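Side-chain contact in NalD (Pseudomonas aeruginosa PAO1, PDB 5DAJ), which represses expression of the MexAB-OprM multidrug efflux pump as a secondary, TetR-family regulator, and binds novobiocin, which induces the pump: residues I108-M113 with D176-P181. Residues are numbered along the deposited sequence; the frame is centred on the assembly and turned at random.
Sequences ILTILM and DWLRDP
Leu178 projects from the last turn of its helix onto Leu109, Thr110 and Met113, a single leucine that meets three residues of helix 103-114. Its two methyl branches divide the work. CD1 touches both Leu109 and Met113, 3.9 Å from Leu109 CB and 4.0 Å from Met113 SE, the selenium of a selenomethionine. CD2 points instead to Thr110, whose OG1 comes within 3.4 Å. That hydroxyl sits beside its own backbone N (chi1 -55°), where it hydrogen-bonds to the carbonyl O of Arg106, one turn earlier in the same helix. Met113 runs extended beyond CG (chi2 -168°), and its side chain crosses Leu178 obliquely. No hydrogen bond spans the two segments; the join is apolar packing. On the same helix end as Leu178, Arg179 NH2 and Asp176 OD1 form a salt bridge at 2.6 Å; Asp176 also hydrogen-bonds to His167, and Arg179 to Asn130, both of the second subunit. Within the C-terminal region of this TetR-family repressor, the contact sets the end of helix 159-179, which borders the second subunit, against helix 103-114, whose Ile108 and Ile111 pack on helices 6-26 and 54-63, the former leading into the N-terminal DNA-binding part.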
ATOM      1  N   ILE A 108     -13.553   4.318   4.619  1.00 40.79           N
ATOM      2  CA  ILE A 108     -12.645   5.459   4.510  1.00 44.60           C
ATOM      3  C   ILE A 108     -11.225   5.040   4.101  1.00 46.99           C
ATOM      4  O   ILE A 108     -10.587   5.717   3.294  1.00 50.82           O
ATOM      5  CB  ILE A 108     -12.619   6.289   5.814  1.00 45.39           C
ATOM      6  CG1 ILE A 108     -13.948   7.045   5.962  1.00 46.21           C
ATOM      7  CG2 ILE A 108     -11.464   7.286   5.813  1.00 42.75           C
ATOM      8  CD1 ILE A 108     -14.185   7.651   7.327  1.00 47.26           C
ATOM      9  N   LEU A 109     -10.728   3.943   4.663  1.00 47.90           N
ATOM     10  CA  LEU A 109      -9.393   3.445   4.299  1.00 47.56           C
ATOM     11  C   LEU A 109      -9.347   2.890   2.882  1.00 47.82           C
ATOM     12  O   LEU A 109      -8.317   3.016   2.215  1.00 49.46           O
ATOM     13  CB  LEU A 109      -8.872   2.401   5.285  1.00 46.99           C
ATOM     14  CG  LEU A 109      -8.486   2.941   6.656  1.00 49.23           C
ATOM     15  CD1 LEU A 109      -8.021   1.784   7.510  1.00 56.91           C
ATOM     16  CD2 LEU A 109      -7.394   3.992   6.605  1.00 50.85           C
ATOM     17  N   THR A 110     -10.452   2.309   2.415  1.00 43.76           N
ATOM     18  CA  THR A 110     -10.548   1.873   1.008  1.00 45.64           C
ATOM     19  C   THR A 110     -10.458   3.106   0.112  1.00 46.46           C
ATOM     20  O   THR A 110      -9.828   3.059  -0.943  1.00 45.63           O
ATOM     21  CB  THR A 110     -11.903   1.104   0.695  1.00 46.06           C
ATOM     22  OG1 THR A 110     -12.096  -0.005   1.573  1.00 52.67           O
ATOM     23  CG2 THR A 110     -12.033   0.542  -0.711  1.00 45.70           C
ATOM     24  N   ILE A 111     -11.052   4.216   0.540  1.00 48.02           N
ATOM     25  CA  ILE A 111     -10.904   5.471  -0.216  1.00 50.53           C
ATOM     26  C   ILE A 111      -9.432   5.895  -0.271  1.00 49.74           C
ATOM     27  O   ILE A 111      -8.892   6.167  -1.348  1.00 52.23           O
ATOM     28  CB  ILE A 111     -11.729   6.628   0.380  1.00 47.49           C
ATOM     29  CG1 ILE A 111     -13.218   6.378   0.187  1.00 47.86           C
ATOM     30  CG2 ILE A 111     -11.347   7.938  -0.284  1.00 47.30           C
ATOM     31  CD1 ILE A 111     -14.092   7.247   1.060  1.00 46.87           C
ATOM     32  N   LEU A 112      -8.811   5.941   0.904  1.00 47.72           N
ATOM     33  CA  LEU A 112      -7.415   6.366   1.053  1.00 46.02           C
ATOM     34  C   LEU A 112      -6.433   5.591   0.173  1.00 50.66           C
ATOM     35  O   LEU A 112      -5.568   6.170  -0.482  1.00 56.71           O
ATOM     36  CB  LEU A 112      -6.969   6.238   2.508  1.00 42.49           C
ATOM     37  CG  LEU A 112      -5.479   6.464   2.766  1.00 45.93           C
ATOM     38  CD1 LEU A 112      -5.083   7.860   2.330  1.00 48.52           C
ATOM     39  CD2 LEU A 112      -5.132   6.243   4.231  1.00 48.05           C
HETATM   40  N   MSE A 113      -6.582   4.282   0.153  1.00 50.50           N
HETATM   41  CA  MSE A 113      -5.600   3.419  -0.507  1.00 50.95           C
HETATM   42  C   MSE A 113      -5.984   2.951  -1.874  1.00 49.34           C
HETATM   43  O   MSE A 113      -5.154   2.417  -2.603  1.00 44.60           O
HETATM   44  CB  MSE A 113      -5.401   2.210   0.374  1.00 56.89           C
HETATM   45  CG  MSE A 113      -4.955   2.700   1.745  1.00 69.70           C
HETATM   46 SE   MSE A 113      -4.325   1.189   2.797  1.00 85.08          SE
HETATM   47  CE  MSE A 113      -3.778   2.225   4.388  1.00 58.04           C
ATOM     48  N   ASP A 176      -3.363  -4.989   0.855  1.00 40.90           N
ATOM     49  CA  ASP A 176      -3.739  -6.268   0.229  1.00 41.44           C
ATOM     50  C   ASP A 176      -5.203  -6.587   0.473  1.00 42.28           C
ATOM     51  O   ASP A 176      -5.943  -6.877  -0.468  1.00 47.88           O
ATOM     52  CB  ASP A 176      -2.873  -7.438   0.736  1.00 42.90           C
ATOM     53  CG  ASP A 176      -1.753  -7.828  -0.222  1.00 45.94           C
ATOM     54  OD1 ASP A 176      -1.789  -7.456  -1.409  1.00 45.26           O
ATOM     55  OD2 ASP A 176      -0.822  -8.536   0.215  1.00 46.69           O
ATOM     56  N   TRP A 177      -5.618  -6.539   1.734  1.00 42.39           N
ATOM     57  CA  TRP A 177      -6.970  -6.969   2.101  1.00 44.16           C
ATOM     58  C   TRP A 177      -8.043  -6.065   1.514  1.00 46.42           C
ATOM     59  O   TRP A 177      -9.050  -6.548   1.011  1.00 49.04           O
ATOM     60  CB  TRP A 177      -7.170  -7.052   3.611  1.00 44.35           C
ATOM     61  CG  TRP A 177      -8.454  -7.734   3.931  1.00 44.66           C
ATOM     62  CD1 TRP A 177      -8.679  -9.076   3.931  1.00 48.70           C
ATOM     63  CD2 TRP A 177      -9.697  -7.118   4.246  1.00 45.05           C
ATOM     64  NE1 TRP A 177      -9.984  -9.335   4.243  1.00 52.69           N
ATOM     65  CE2 TRP A 177     -10.635  -8.150   4.442  1.00 50.26           C
ATOM     66  CE3 TRP A 177     -10.113  -5.795   4.392  1.00 49.84           C
ATOM     67  CZ2 TRP A 177     -11.969  -7.901   4.779  1.00 53.85           C
ATOM     68  CZ3 TRP A 177     -11.444  -5.546   4.728  1.00 52.72           C
ATOM     69  CH2 TRP A 177     -12.353  -6.596   4.917  1.00 51.71           C
ATOM     70  N   LEU A 178      -7.820  -4.759   1.591  1.00 44.03           N
ATOM     71  CA  LEU A 178      -8.754  -3.781   1.022  1.00 42.83           C
ATOM     72  C   LEU A 178      -8.836  -3.871  -0.505  1.00 44.26           C
ATOM     73  O   LEU A 178      -9.899  -3.665  -1.079  1.00 49.30           O
ATOM     74  CB  LEU A 178      -8.368  -2.372   1.431  1.00 42.24           C
ATOM     75  CG  LEU A 178      -8.511  -2.052   2.920  1.00 41.60           C
ATOM     76  CD1 LEU A 178      -7.759  -0.777   3.283  1.00 41.24           C
ATOM     77  CD2 LEU A 178      -9.969  -1.953   3.320  1.00 41.24           C
ATOM     78  N   ARG A 179      -7.720  -4.198  -1.150  1.00 48.51           N
ATOM     79  CA  ARG A 179      -7.683  -4.469  -2.605  1.00 47.11           C
ATOM     80  C   ARG A 179      -8.453  -5.758  -2.939  1.00 50.99           C
ATOM     81  O   ARG A 179      -9.239  -5.788  -3.871  1.00 52.57           O
ATOM     82  CB  ARG A 179      -6.238  -4.572  -3.106  1.00 46.80           C
ATOM     83  CG  ARG A 179      -6.083  -4.807  -4.613  1.00 45.53           C
ATOM     84  CD  ARG A 179      -4.637  -5.023  -5.037  1.00 49.17           C
ATOM     85  NE  ARG A 179      -3.946  -5.967  -4.151  1.00 54.62           N
ATOM     86  CZ  ARG A 179      -4.076  -7.294  -4.192  1.00 56.74           C
ATOM     87  NH1 ARG A 179      -4.852  -7.894  -5.092  1.00 64.23           N
ATOM     88  NH2 ARG A 179      -3.415  -8.035  -3.323  1.00 61.48           N
ATOM     89  N   ASP A 180      -8.193  -6.816  -2.171  1.00 58.14           N
ATOM     90  CA  ASP A 180      -8.815  -8.143  -2.367  1.00 51.10           C
ATOM     91  C   ASP A 180      -9.125  -8.800  -1.010  1.00 48.81           C
ATOM     92  O   ASP A 180      -8.254  -9.436  -0.414  1.00 47.53           O
ATOM     93  CB  ASP A 180      -7.894  -9.050  -3.193  1.00 51.31           C
ATOM     94  CG  ASP A 180      -8.463 -10.459  -3.397  1.00 57.83           C
ATOM     95  OD1 ASP A 180      -9.650 -10.697  -3.088  1.00 60.91           O
ATOM     96  OD2 ASP A 180      -7.707 -11.338  -3.874  1.00 65.75           O
ATOM     97  N   PRO A 181     -10.367  -8.649  -0.516  1.00 49.68           N
ATOM     98  CA  PRO A 181     -10.749  -9.222   0.791  1.00 50.00           C
ATOM     99  C   PRO A 181     -10.891 -10.740   0.850  1.00 49.33           C
ATOM    100  O   PRO A 181     -11.089 -11.286   1.931  1.00 51.71           O
ATOM    101  CB  PRO A 181     -12.093  -8.543   1.114  1.00 48.12           C
ATOM    102  CG  PRO A 181     -12.582  -7.980  -0.162  1.00 49.21           C
ATOM    103  CD  PRO A 181     -11.391  -7.718  -1.027  1.00 48.54           C
TER